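LPXTG-motif cell wall anchor domain protein (Mobiluncus mulieris, PDB 5U5O) probably mediates bacterial adhesion as a giant surface protein, represented here by two adjoining Ig-like domains that hold intramolecular cross-links. Local coordinates at residues 3-8 and 31-36; 44-49 and 97-102; 198-203 and 226-231; 244-249 and 260-265. All blocks are in the same frame, centred on the assembly; numbering follows the deposited sequence. Where two conformers were deposited one is given.

Contact 1: residues 3-8 and 31-36; sequences PGVGTY and DTVRLY
The Y36 ring lies across the backbone of G4, V5 and G6, with CE2 of Y36 3.3 Å from N of G6 and CD2 of Y36 3.5 Å from C of G4. CG of Y36 points away from its own carbonyl carbon (chi1 -52°), which lays the ring back along the sheet; one face takes O of R34, 3.8 Å from the ring plane. The two glycines bring no side chain beneath the phenol. Antiparallel pairing runs under it: G4, G6 and Y8 form hydrogen-bonded pairs with Y36, R34 and T32, and N of R34 gives a nearly straight bond (174°) to O of G6 at 2.8 Å. A water joins O of Y8 to OG1 of T32. On the face holding V5, T7, V33 and L35, CG2 of V5 touches CG1 of V33 and CD2 of L35, each at 3.9 Å. CG2 of T7 meets OD1 of D31 at 3.2 Å, while OG1 of T7 is covalently joined to CD of Q160, the ester cross-link of this T-Q domain. R34 pairs with E84 and E96, and Y36 OH bonds to E84. Strand 26-36 runs between strand 4-10 and strand 94-104; helix 82-88 lies on the side of the sheet that carries R34 and Y36, and strand 118-127 of the facing sheet packs on V5, T7 and V33.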
loop_
_atom_site.group_PDB
_atom_site.type_symbol
_atom_site.label_atom_id
_atom_site.label_comp_id
_atom_site.label_asym_id
_atom_site.label_seq_id
_atom_site.Cartn_x
_atom_site.Cartn_y
_atom_site.Cartn_z
ATOM N N PRO A 3 -30.645 -20.201 -4.436
ATOM C CA PRO A 3 -29.182 -20.197 -4.502
ATOM C C PRO A 3 -28.607 -18.897 -3.983
ATOM O O PRO A 3 -29.170 -17.825 -4.139
ATOM C CB PRO A 3 -28.924 -20.423 -5.977
ATOM C CG PRO A 3 -30.116 -19.944 -6.691
ATOM C CD PRO A 3 -31.261 -20.230 -5.775
ATOM N N GLY A 4 -27.384 -19.019 -3.440
ATOM C CA GLY A 4 -26.608 -17.868 -2.958
ATOM C C GLY A 4 -25.142 -18.010 -3.381
ATOM O O GLY A 4 -24.738 -19.064 -3.856
ATOM N N VAL A 5 -24.378 -16.934 -3.211
ATOM C CA VAL A 5 -22.950 -16.962 -3.538
ATOM C C VAL A 5 -22.207 -16.165 -2.487
ATOM O O VAL A 5 -22.628 -15.121 -2.020
ATOM C CB VAL A 5 -22.694 -16.502 -5.003
ATOM C CG1 VAL A 5 -23.067 -15.054 -5.242
ATOM C CG2 VAL A 5 -21.234 -16.742 -5.403
ATOM N N GLY A 6 -21.020 -16.670 -2.156
ATOM C CA GLY A 6 -20.075 -15.984 -1.276
ATOM C C GLY A 6 -18.653 -16.213 -1.789
ATOM O O GLY A 6 -18.433 -17.021 -2.699
ATOM N N THR A 7 -17.691 -15.490 -1.219
ATOM C CA THR A 7 -16.315 -15.588 -1.671
ATOM C C THR A 7 -15.383 -15.399 -0.495
ATOM O O THR A 7 -15.695 -14.724 0.484
ATOM C CB THR A 7 -16.015 -14.525 -2.732
ATOM O OG1 THR A 7 -16.296 -13.232 -2.189
ATOM C CG2 THR A 7 -16.740 -14.732 -4.030
ATOM N N TYR A 8 -14.186 -15.964 -0.650
ATOM C CA TYR A 8 -13.071 -15.702 0.264
ATOM C C TYR A 8 -11.845 -15.399 -0.592
ATOM O O TYR A 8 -11.466 -16.205 -1.434
ATOM C CB TYR A 8 -12.818 -16.909 1.145
ATOM C CG TYR A 8 -11.645 -16.748 2.091
ATOM C CD1 TYR A 8 -11.676 -15.782 3.102
ATOM C CD2 TYR A 8 -10.506 -17.561 1.994
ATOM C CE1 TYR A 8 -10.617 -15.620 3.989
ATOM C CE2 TYR A 8 -9.448 -17.412 2.890
ATOM C CZ TYR A 8 -9.503 -16.437 3.879
ATOM O OH TYR A 8 -8.456 -16.279 4.766
ATOM N N ASP A 31 -9.756 -16.153 -5.728
ATOM C CA ASP A 31 -11.161 -15.887 -5.393
ATOM C C ASP A 31 -11.837 -17.247 -5.201
ATOM O O ASP A 31 -12.173 -17.910 -6.163
ATOM C CB ASP A 31 -11.728 -15.091 -6.540
ATOM C CG ASP A 31 -13.233 -14.885 -6.457
ATOM O OD1 ASP A 31 -13.891 -15.126 -5.386
ATOM O OD2 ASP A 31 -13.698 -14.407 -7.513
ATOM N N THR A 32 -11.873 -17.686 -3.949
ATOM C CA THR A 32 -12.519 -18.953 -3.610
ATOM C C THR A 32 -14.022 -18.698 -3.512
ATOM O O THR A 32 -14.466 -17.928 -2.674
ATOM C CB THR A 32 -11.965 -19.554 -2.317
ATOM O OG1 THR A 32 -10.569 -19.801 -2.493
ATOM C CG2 THR A 32 -12.603 -20.868 -1.977
ATOM N N VAL A 33 -14.752 -19.326 -4.420
ATOM C CA VAL A 33 -16.201 -19.101 -4.573
ATOM C C VAL A 33 -17.003 -20.190 -3.870
ATOM O O VAL A 33 -16.751 -21.365 -4.023
ATOM C CB VAL A 33 -16.546 -19.041 -6.063
ATOM C CG1 VAL A 33 -18.037 -18.742 -6.228
ATOM C CG2 VAL A 33 -15.674 -17.995 -6.787
ATOM N N ARG A 34 -17.944 -19.734 -3.043
ATOM C CA ARG A 34 -18.802 -20.610 -2.233
ATOM C C ARG A 34 -20.241 -20.486 -2.760
ATOM O O ARG A 34 -20.808 -19.397 -2.746
ATOM C CB ARG A 34 -18.709 -20.185 -0.771
ATOM C CG ARG A 34 -17.295 -20.033 -0.221
ATOM C CD ARG A 34 -16.753 -21.345 0.295
ATOM N NE ARG A 34 -17.362 -21.734 1.585
ATOM C CZ ARG A 34 -17.026 -22.812 2.292
ATOM N NH1 ARG A 34 -16.052 -23.610 1.857
ATOM N NH2 ARG A 34 -17.627 -23.107 3.447
ATOM N N LEU A 35 -20.742 -21.599 -3.280
ATOM C CA LEU A 35 -22.090 -21.640 -3.840
ATOM C C LEU A 35 -23.031 -22.295 -2.845
ATOM O O LEU A 35 -22.784 -23.391 -2.372
ATOM C CB LEU A 35 -22.120 -22.415 -5.129
ATOM C CG LEU A 35 -21.152 -21.928 -6.216
ATOM C CD1 LEU A 35 -21.230 -22.809 -7.455
ATOM C CD2 LEU A 35 -21.369 -20.474 -6.603
ATOM N N TYR A 36 -24.137 -21.596 -2.526
ATOM C CA TYR A 36 -25.066 -21.983 -1.431
ATOM C C TYR A 36 -26.385 -22.490 -1.987
ATOM O O TYR A 36 -26.993 -21.787 -2.779
ATOM C CB TYR A 36 -25.330 -20.797 -0.510
ATOM C CG TYR A 36 -24.083 -20.129 -0.006
ATOM C CD1 TYR A 36 -23.100 -20.866 0.639
ATOM C CD2 TYR A 36 -23.902 -18.781 -0.159
ATOM C CE1 TYR A 36 -21.953 -20.266 1.114
ATOM C CE2 TYR A 36 -22.728 -18.159 0.289
ATOM C CZ TYR A 36 -21.787 -18.923 0.946
ATOM O OH TYR A 36 -20.611 -18.322 1.396
HETATM O O HOH W 1 -9.079 -17.765 -1.402
#

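Contact 2: residues 44-49 and 97-102; sequences YAIAGQ and TEMDLT
The thioether end of M99 lies over the backbone of I46 to G48: SD of M99 is 3.6 Å from N of G48, and CE of M99 is 3.7 Å from O of I46. G48 has no side chain, which leaves room for the sulfur. M99 and I46 run alongside each other, pointing opposite ways, CE of M99 coming within 4.0 Å of CG1 of I46. A bend at the end of the M99 chain (chi3 54°) turns CE toward I46. Next to this pair, I46 and T97 meet tip to tip, CD1 of I46 to CG2 of T97 at 3.8 Å. Further along, the two methyls of L101 rest on backbone: CD2 of L101 touches O of G48 at 3.6 Å, and CD1 of L101 lies 4.0 Å from C of Q49. No hydrogen bond crosses between the segments; apolar side chains meet one another, and M99 and L101 also rest on backbone. Each strand is held by its own neighbours. I46 and G48 bond through the backbone to T68 and A66, and A47 to Q125; M99 and T97 do so to D31 and V33 of strand 26-36, whose side chains also touch M99. The axes of segments 44-49 and 97-102 diverge by 30° and come within 7.9 Å. Two sheets packed face to face at such an angle make the beta-sandwich core of an Ig-like domain.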
loop_
_atom_site.group_PDB
_atom_site.type_symbol
_atom_site.label_atom_id
_atom_site.label_comp_id
_atom_site.label_asym_id
_atom_site.label_seq_id
_atom_site.Cartn_x
_atom_site.Cartn_y
_atom_site.Cartn_z
ATOM N N TYR A 44 -24.029 -23.489 -13.882
ATOM C CA TYR A 44 -24.137 -22.074 -13.573
ATOM C C TYR A 44 -22.964 -21.338 -14.208
ATOM O O TYR A 44 -21.917 -21.948 -14.534
ATOM C CB TYR A 44 -24.037 -21.866 -12.064
ATOM C CG TYR A 44 -25.156 -22.527 -11.301
ATOM C CD1 TYR A 44 -25.116 -23.874 -10.991
ATOM C CD2 TYR A 44 -26.237 -21.788 -10.828
ATOM C CE1 TYR A 44 -26.155 -24.492 -10.294
ATOM C CE2 TYR A 44 -27.262 -22.396 -10.110
ATOM C CZ TYR A 44 -27.212 -23.743 -9.841
ATOM O OH TYR A 44 -28.222 -24.405 -9.163
ATOM N N ALA A 45 -23.128 -20.037 -14.406
ATOM C CA ALA A 45 -21.992 -19.164 -14.721
ATOM C C ALA A 45 -21.698 -18.335 -13.489
ATOM O O ALA A 45 -22.595 -17.855 -12.792
ATOM C CB ALA A 45 -22.283 -18.257 -15.909
ATOM N N ILE A 46 -20.406 -18.156 -13.231
ATOM C CA ILE A 46 -19.919 -17.284 -12.176
ATOM C C ILE A 46 -19.017 -16.203 -12.737
ATOM O O ILE A 46 -18.252 -16.460 -13.698
ATOM C CB ILE A 46 -19.240 -18.061 -11.018
ATOM C CG1 ILE A 46 -18.144 -19.008 -11.520
ATOM C CG2 ILE A 46 -20.326 -18.787 -10.211
ATOM C CD1 ILE A 46 -17.327 -19.588 -10.389
ATOM N N ALA A 47 -19.059 -15.022 -12.147
ATOM C CA ALA A 47 -18.144 -13.926 -12.535
ATOM C C ALA A 47 -17.647 -13.262 -11.301
ATOM O O ALA A 47 -18.401 -13.062 -10.323
ATOM C CB ALA A 47 -18.871 -12.915 -13.398
ATOM N N GLY A 48 -16.379 -12.882 -11.344
ATOM C CA GLY A 48 -15.748 -12.119 -10.291
ATOM C C GLY A 48 -15.082 -10.869 -10.848
ATOM O O GLY A 48 -14.608 -10.860 -12.000
ATOM N N GLN A 49 -15.024 -9.830 -10.020
ATOM C CA GLN A 49 -14.305 -8.594 -10.330
ATOM C C GLN A 49 -13.571 -8.122 -9.104
ATOM O O GLN A 49 -14.054 -8.255 -7.987
ATOM C CB GLN A 49 -15.225 -7.472 -10.817
ATOM C CG GLN A 49 -16.182 -7.861 -11.921
ATOM C CD GLN A 49 -17.432 -8.567 -11.407
ATOM O OE1 GLN A 49 -17.995 -8.204 -10.359
ATOM N NE2 GLN A 49 -17.875 -9.581 -12.140
ATOM N N THR A 97 -15.654 -23.678 -5.497
ATOM C CA THR A 97 -14.759 -23.666 -6.659
ATOM C C THR A 97 -13.898 -22.420 -6.535
ATOM O O THR A 97 -13.899 -21.769 -5.494
ATOM C CB THR A 97 -15.572 -23.717 -7.964
ATOM O OG1 THR A 97 -14.669 -23.869 -9.067
ATOM C CG2 THR A 97 -16.436 -22.492 -8.166
ATOM N N GLU A 98 -13.079 -22.133 -7.547
ATOM C CA GLU A 98 -12.222 -20.944 -7.463
ATOM C C GLU A 98 -11.962 -20.321 -8.812
ATOM O O GLU A 98 -12.087 -20.981 -9.845
ATOM C CB GLU A 98 -10.892 -21.271 -6.791
ATOM C CG GLU A 98 -10.049 -22.280 -7.534
ATOM C CD GLU A 98 -8.785 -22.626 -6.782
ATOM O OE1 GLU A 98 -8.862 -23.423 -5.825
ATOM O OE2 GLU A 98 -7.712 -22.103 -7.148
ATOM N N MET A 99 -11.598 -19.040 -8.788
ATOM C CA MET A 99 -11.149 -18.328 -9.982
ATOM C C MET A 99 -10.015 -17.393 -9.581
ATOM O O MET A 99 -9.895 -17.019 -8.417
ATOM C CB MET A 99 -12.267 -17.555 -10.685
ATOM C CG MET A 99 -13.369 -16.997 -9.770
ATOM S SD MET A 99 -14.434 -15.771 -10.573
ATOM C CE MET A 99 -14.974 -16.693 -12.020
ATOM N N ASP A 100 -9.157 -17.061 -10.544
ATOM C CA ASP A 100 -8.061 -16.127 -10.322
ATOM C C ASP A 100 -8.388 -14.748 -10.863
ATOM O O ASP A 100 -8.956 -14.618 -11.947
ATOM C CB ASP A 100 -6.803 -16.621 -11.030
ATOM C CG ASP A 100 -6.151 -17.806 -10.340
ATOM O OD1 ASP A 100 -6.424 -18.107 -9.160
ATOM O OD2 ASP A 100 -5.228 -18.377 -10.980
ATOM N N LEU A 101 -8.013 -13.720 -10.103
ATOM C CA LEU A 101 -8.138 -12.325 -10.522
ATOM C C LEU A 101 -6.741 -11.693 -10.456
ATOM O O LEU A 101 -6.194 -11.499 -9.365
ATOM C CB LEU A 101 -9.118 -11.579 -9.606
ATOM C CG LEU A 101 -10.584 -12.022 -9.716
ATOM C CD1 LEU A 101 -11.390 -11.483 -8.546
ATOM C CD2 LEU A 101 -11.179 -11.558 -11.036
ATOM N N THR A 102 -6.171 -11.402 -11.620
ATOM C CA THR A 102 -4.793 -10.950 -11.707
ATOM C C THR A 102 -4.754 -9.468 -12.011
ATOM O O THR A 102 -5.345 -8.997 -12.978
ATOM C CB THR A 102 -4.033 -11.798 -12.733
ATOM O OG1 THR A 102 -4.012 -13.152 -12.262
ATOM C CG2 THR A 102 -2.611 -11.322 -12.903
#

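Contact 3: residues 198-203 and 226-231; sequences VKCVQK and DTCTIS
D226 fills the tight end of this contact, its carboxylate tucked against the turn at 201-203. Q202 N donates to OD1 of D226 at 2.7 Å and K203 N to OD2 of D226 at 2.8 Å, both arriving on the syn side and tilted somewhat from the carboxylate plane. T227 N adds a weak bond to the same OD1. CG of D226 swings far round from its backbone N (chi1 -150°), bringing the carboxylate under the backbone where strand 193-200 ends and the chain takes up helical angles. The buried carboxylate is thus met by backbone N-H groups on both oxygens. CB of Q202 also lies only 3.2 Å from OD1 of D226. Beyond this turn the strands pair antiparallel, K199 with T229 being hydrogen-bonded and V198-I230 and C200-C228 non-hydrogen-bonded, and V201 N continues the pairing by donating to O of T227 at 3.0 Å. The strands belong to the beta-sandwich of the DUF5979 domain, consistent with the Ig-like description of this adhesin, and C200 and C228 form its disulfide. Both cysteines were modelled twice; in the copies given, SG of C200 and SG of C228 stand 3.9 Å apart, so this pair of positions does not represent the bonded form. On the buried face of the sheet, CG2 of V198 lies 4.3 Å from CG1 of I230, with L171 of strand 150-178 behind. The opposite face is looser: the K199 chain runs out straight from the sheet, and only its first carbons lie against T229, where CB of K199 is 3.5 Å from OG1 of T229.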
loop_
_atom_site.group_PDB
_atom_site.type_symbol
_atom_site.label_atom_id
_atom_site.label_comp_id
_atom_site.label_asym_id
_atom_site.label_seq_id
_atom_site.Cartn_x
_atom_site.Cartn_y
_atom_site.Cartn_z
ATOM N N VAL A 198 12.516 18.506 9.199
ATOM C CA VAL A 198 12.535 17.517 8.128
ATOM C C VAL A 198 11.101 17.407 7.607
ATOM O O VAL A 198 10.120 17.228 8.408
ATOM C CB VAL A 198 13.005 16.165 8.658
ATOM C CG1 VAL A 198 12.845 15.063 7.616
ATOM C CG2 VAL A 198 14.463 16.272 9.084
ATOM N N LYS A 199 10.907 17.538 6.310
ATOM C CA LYS A 199 9.582 17.483 5.702
ATOM C C LYS A 199 9.620 16.478 4.592
ATOM O O LYS A 199 10.593 16.438 3.810
ATOM C CB LYS A 199 9.245 18.838 5.127
ATOM C CG LYS A 199 9.151 19.937 6.156
ATOM C CD LYS A 199 8.707 21.238 5.504
ATOM C CE LYS A 199 8.511 22.329 6.533
ATOM N NZ LYS A 199 8.097 23.623 5.927
ATOM N N CYS A 200 8.567 15.666 4.479
ATOM C CA CYS A 200 8.494 14.711 3.404
ATOM C C CYS A 200 7.198 14.982 2.660
ATOM O O CYS A 200 6.097 14.997 3.263
ATOM C CB CYS A 200 8.549 13.312 3.929
ATOM S SG CYS A 200 10.042 12.884 4.896
ATOM N N VAL A 201 7.300 15.227 1.359
ATOM C CA VAL A 201 6.177 15.821 0.625
ATOM C C VAL A 201 5.003 14.849 0.452
ATOM O O VAL A 201 3.868 15.204 0.784
ATOM C CB VAL A 201 6.585 16.516 -0.701
ATOM C CG1 VAL A 201 7.035 15.525 -1.751
ATOM C CG2 VAL A 201 5.436 17.368 -1.252
ATOM N N GLN A 202 5.245 13.614 0.017
ATOM C CA GLN A 202 4.164 12.601 -0.147
ATOM C C GLN A 202 3.679 12.107 1.206
ATOM O O GLN A 202 2.463 11.907 1.384
ATOM C CB GLN A 202 4.640 11.426 -1.015
ATOM C CG GLN A 202 5.106 11.834 -2.414
ATOM C CD GLN A 202 3.980 12.386 -3.265
ATOM O OE1 GLN A 202 2.820 12.074 -3.025
ATOM N NE2 GLN A 202 4.316 13.198 -4.250
ATOM N N LYS A 203 4.552 11.924 2.182
ATOM C CA LYS A 203 4.117 11.600 3.547
ATOM C C LYS A 203 3.231 12.705 4.122
ATOM O O LYS A 203 2.299 12.433 4.889
ATOM C CB LYS A 203 5.314 11.370 4.492
ATOM C CG LYS A 203 4.904 10.606 5.750
ATOM C CD LYS A 203 6.016 10.421 6.770
ATOM C CE LYS A 203 5.449 9.800 8.043
ATOM N NZ LYS A 203 6.461 9.552 9.093
ATOM N N ASP A 226 9.687 9.109 -1.895
ATOM C CA ASP A 226 9.347 10.431 -1.424
ATOM C C ASP A 226 10.552 11.365 -1.550
ATOM O O ASP A 226 11.738 10.941 -1.625
ATOM C CB ASP A 226 8.866 10.392 0.036
ATOM C CG ASP A 226 7.869 11.476 0.357
ATOM O OD1 ASP A 226 7.674 12.420 -0.462
ATOM O OD2 ASP A 226 7.239 11.378 1.444
ATOM N N THR A 227 10.228 12.644 -1.668
ATOM C CA THR A 227 11.213 13.716 -1.604
ATOM C C THR A 227 11.161 14.295 -0.201
ATOM O O THR A 227 10.085 14.696 0.274
ATOM C CB THR A 227 10.881 14.815 -2.624
ATOM O OG1 THR A 227 10.984 14.272 -3.941
ATOM C CG2 THR A 227 11.823 16.017 -2.520
ATOM N N CYS A 228 12.325 14.336 0.477
ATOM C CA CYS A 228 12.400 14.835 1.826
ATOM C C CYS A 228 13.343 16.069 1.850
ATOM O O CYS A 228 14.442 16.032 1.215
ATOM C CB CYS A 228 12.973 13.739 2.651
ATOM S SG CYS A 228 13.691 14.158 4.231
ATOM N N THR A 229 12.972 17.112 2.555
ATOM C CA THR A 229 13.815 18.280 2.754
ATOM C C THR A 229 14.269 18.317 4.196
ATOM O O THR A 229 13.547 17.934 5.129
ATOM C CB THR A 229 13.125 19.592 2.340
ATOM O OG1 THR A 229 11.948 19.815 3.127
ATOM C CG2 THR A 229 12.738 19.562 0.864
ATOM N N ILE A 230 15.512 18.773 4.370
ATOM C CA ILE A 230 16.108 18.977 5.675
ATOM C C ILE A 230 16.499 20.447 5.720
ATOM O O ILE A 230 17.241 20.918 4.836
ATOM C CB ILE A 230 17.379 18.093 5.830
ATOM C CG1 ILE A 230 17.045 16.622 5.646
ATOM C CG2 ILE A 230 18.006 18.298 7.199
ATOM C CD1 ILE A 230 18.250 15.746 5.397
ATOM N N SER A 231 16.091 21.151 6.765
ATOM C CA SER A 231 16.337 22.578 6.922
ATOM C C SER A 231 16.903 22.814 8.298
ATOM O O SER A 231 16.254 22.489 9.300
ATOM C CB SER A 231 15.022 23.366 6.819
ATOM O OG SER A 231 14.348 23.118 5.601
#

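Contact 4: residues 244-249 and 260-265; sequences KDTVKF and QVNGEA
The A265 methyl sits squarely over one face of the F249 ring, its CB 3.5 Å from the ring centroid and almost on the ring normal: a CH-pi contact. CG of F249 lies opposite its own carbonyl carbon, and the near-perpendicular chi2 (-88°) stands the ring so that this face turns to A265, while the ring edge is directed at the turn, with CZ of F249 3.8 Å from O of G263. Toward the start of strand 244-251, the N262 amide bonds to the backbone much as a neighbouring strand would. Its CG is turned opposite to its backbone N (chi1 -173°), sending the amide across to the backbone of 245-247. There ND2 of N262 donates to O of D245 at 2.8 Å and OD1 of N262 accepts V247 N at 2.8 Å, the latter bond nearly straight and on a lone pair. N262 and G263 are the central pair of a type II beta turn from V261 to E264, closed by E264 N to V261 O at 3.0 Å; positive phi at G263 (89°) suits that turn. The turn leads into strand 264-269, within the sandwich of the DUF5979 domain, where strand 244-251 belongs to the facing sheet and pairs with 281-291. V247, its side chain meeting that of N262 at about a right angle, brings CG2 to 4.0 Å from CA of G263. A water bridges the backbones, donating to V247 O and accepting G263 N. Around the ring, V284, A286, I230 and V257 also pack on F249, and S231 bonds to the carboxylate of E264.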
loop_
_atom_site.group_PDB
_atom_site.type_symbol
_atom_site.label_atom_id
_atom_site.label_comp_id
_atom_site.label_asym_id
_atom_site.label_seq_id
_atom_site.Cartn_x
_atom_site.Cartn_y
_atom_site.Cartn_z
ATOM N N LYS A 244 30.658 32.023 11.318
ATOM C CA LYS A 244 29.933 31.620 10.128
ATOM C C LYS A 244 29.852 30.098 10.078
ATOM O O LYS A 244 30.748 29.406 10.533
ATOM C CB LYS A 244 30.590 32.164 8.858
ATOM C CG LYS A 244 30.529 33.677 8.734
ATOM C CD LYS A 244 31.475 34.179 7.655
ATOM C CE LYS A 244 31.362 35.685 7.478
ATOM N NZ LYS A 244 32.644 36.281 7.019
ATOM N N ASP A 245 28.746 29.595 9.528
ATOM C CA ASP A 245 28.485 28.162 9.457
ATOM C C ASP A 245 28.175 27.772 8.033
ATOM O O ASP A 245 27.151 28.194 7.473
ATOM C CB ASP A 245 27.294 27.806 10.348
ATOM C CG ASP A 245 27.110 26.315 10.542
ATOM O OD1 ASP A 245 27.895 25.482 10.052
ATOM O OD2 ASP A 245 26.064 25.994 11.190
ATOM N N THR A 246 29.052 26.954 7.458
ATOM C CA THR A 246 28.804 26.330 6.170
ATOM C C THR A 246 28.329 24.921 6.453
ATOM O O THR A 246 29.055 24.125 7.028
ATOM C CB THR A 246 30.064 26.315 5.306
ATOM O OG1 THR A 246 30.498 27.662 5.105
ATOM C CG2 THR A 246 29.788 25.706 3.941
ATOM N N VAL A 247 27.074 24.632 6.113
ATOM C CA VAL A 247 26.537 23.327 6.408
ATOM C C VAL A 247 26.841 22.411 5.232
ATOM O O VAL A 247 26.433 22.680 4.098
ATOM C CB VAL A 247 25.041 23.383 6.742
ATOM C CG1 VAL A 247 24.546 22.004 7.146
ATOM C CG2 VAL A 247 24.787 24.373 7.879
ATOM N N LYS A 248 27.528 21.316 5.521
ATOM C CA LYS A 248 27.890 20.363 4.511
ATOM C C LYS A 248 27.130 19.063 4.728
ATOM O O LYS A 248 27.312 18.387 5.731
ATOM C CB LYS A 248 29.415 20.138 4.535
ATOM C CG LYS A 248 30.236 21.434 4.474
ATOM C CD LYS A 248 31.746 21.182 4.481
ATOM C CE LYS A 248 32.549 22.475 4.395
ATOM N NZ LYS A 248 34.014 22.241 4.413
ATOM N N PHE A 249 26.272 18.730 3.770
ATOM C CA PHE A 249 25.476 17.513 3.842
ATOM C C PHE A 249 26.145 16.382 3.085
ATOM O O PHE A 249 26.597 16.579 1.956
ATOM C CB PHE A 249 24.072 17.720 3.289
ATOM C CG PHE A 249 23.231 18.669 4.085
ATOM C CD1 PHE A 249 22.462 18.216 5.147
ATOM C CD2 PHE A 249 23.166 20.009 3.744
ATOM C CE1 PHE A 249 21.612 19.075 5.860
ATOM C CE2 PHE A 249 22.331 20.874 4.448
ATOM C CZ PHE A 249 21.548 20.403 5.507
ATOM N N GLN A 260 20.982 23.563 -2.376
ATOM C CA GLN A 260 20.993 24.790 -3.178
ATOM C C GLN A 260 21.090 26.065 -2.365
ATOM O O GLN A 260 21.319 27.125 -2.921
ATOM C CB GLN A 260 19.731 24.844 -4.055
ATOM C CG GLN A 260 19.722 23.784 -5.138
ATOM C CD GLN A 260 20.868 23.960 -6.127
ATOM O OE1 GLN A 260 21.114 25.068 -6.605
ATOM N NE2 GLN A 260 21.582 22.881 -6.424
ATOM N N VAL A 261 20.850 25.978 -1.054
ATOM C CA VAL A 261 21.002 27.106 -0.135
ATOM C C VAL A 261 21.643 26.559 1.128
ATOM O O VAL A 261 21.382 25.422 1.507
ATOM C CB VAL A 261 19.637 27.757 0.190
ATOM C CG1 VAL A 261 19.755 28.793 1.310
ATOM C CG2 VAL A 261 19.056 28.402 -1.068
ATOM N N ASN A 262 22.510 27.351 1.747
ATOM C CA ASN A 262 23.209 26.894 2.930
ATOM C C ASN A 262 22.220 26.501 4.022
ATOM O O ASN A 262 21.344 27.284 4.394
ATOM C CB ASN A 262 24.152 27.977 3.425
ATOM C CG ASN A 262 25.028 27.501 4.554
ATOM O OD1 ASN A 262 25.689 26.478 4.444
ATOM N ND2 ASN A 262 25.062 28.243 5.634
ATOM N N GLY A 263 22.378 25.282 4.528
ATOM C CA GLY A 263 21.501 24.751 5.574
ATOM C C GLY A 263 20.256 24.041 5.071
ATOM O O GLY A 263 19.459 23.573 5.894
ATOM N N GLU A 264 20.093 23.927 3.748
ATOM C CA GLU A 264 18.933 23.283 3.125
ATOM C C GLU A 264 19.386 22.124 2.269
ATOM O O GLU A 264 20.286 22.278 1.424
ATOM C CB GLU A 264 18.181 24.275 2.227
ATOM C CG GLU A 264 17.638 25.496 2.953
ATOM C CD GLU A 264 16.476 25.180 3.865
ATOM O OE1 GLU A 264 15.799 24.142 3.673
ATOM O OE2 GLU A 264 16.247 25.977 4.787
ATOM N N ALA A 265 18.805 20.947 2.463
ATOM C CA ALA A 265 19.115 19.783 1.649
ATOM C C ALA A 265 17.838 19.169 1.134
ATOM O O ALA A 265 16.756 19.317 1.749
ATOM C CB ALA A 265 19.869 18.751 2.463
HETATM O O HOH W 2 24.023 23.506 3.036
#

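Overall arrangement
Contacts 1 and 2 belong to the T-Q domain, contacts 3 and 4 to the DUF5979 domain, on opposite sides of the chain's centre. Contacts 1 and 2 are mostly buried and share the sheet holding strands 26-36 and 94-104, where V33 N and D31 N probably bond to T97 O and M99 O. Contacts 3 and 4 are partly open to solvent and meet along strands 226-232 and 264-269, neighbours in one sheet. The chemistry differs with place: contact 1 is regular strand pairing beside an ester cross-link, contact 3 is strand pairing with a disulfide pair and a carboxylate-bound turn, contact 2 is apolar packing between sheets, and contact 4 joins facing sheets through an amide and a methyl-ring contact.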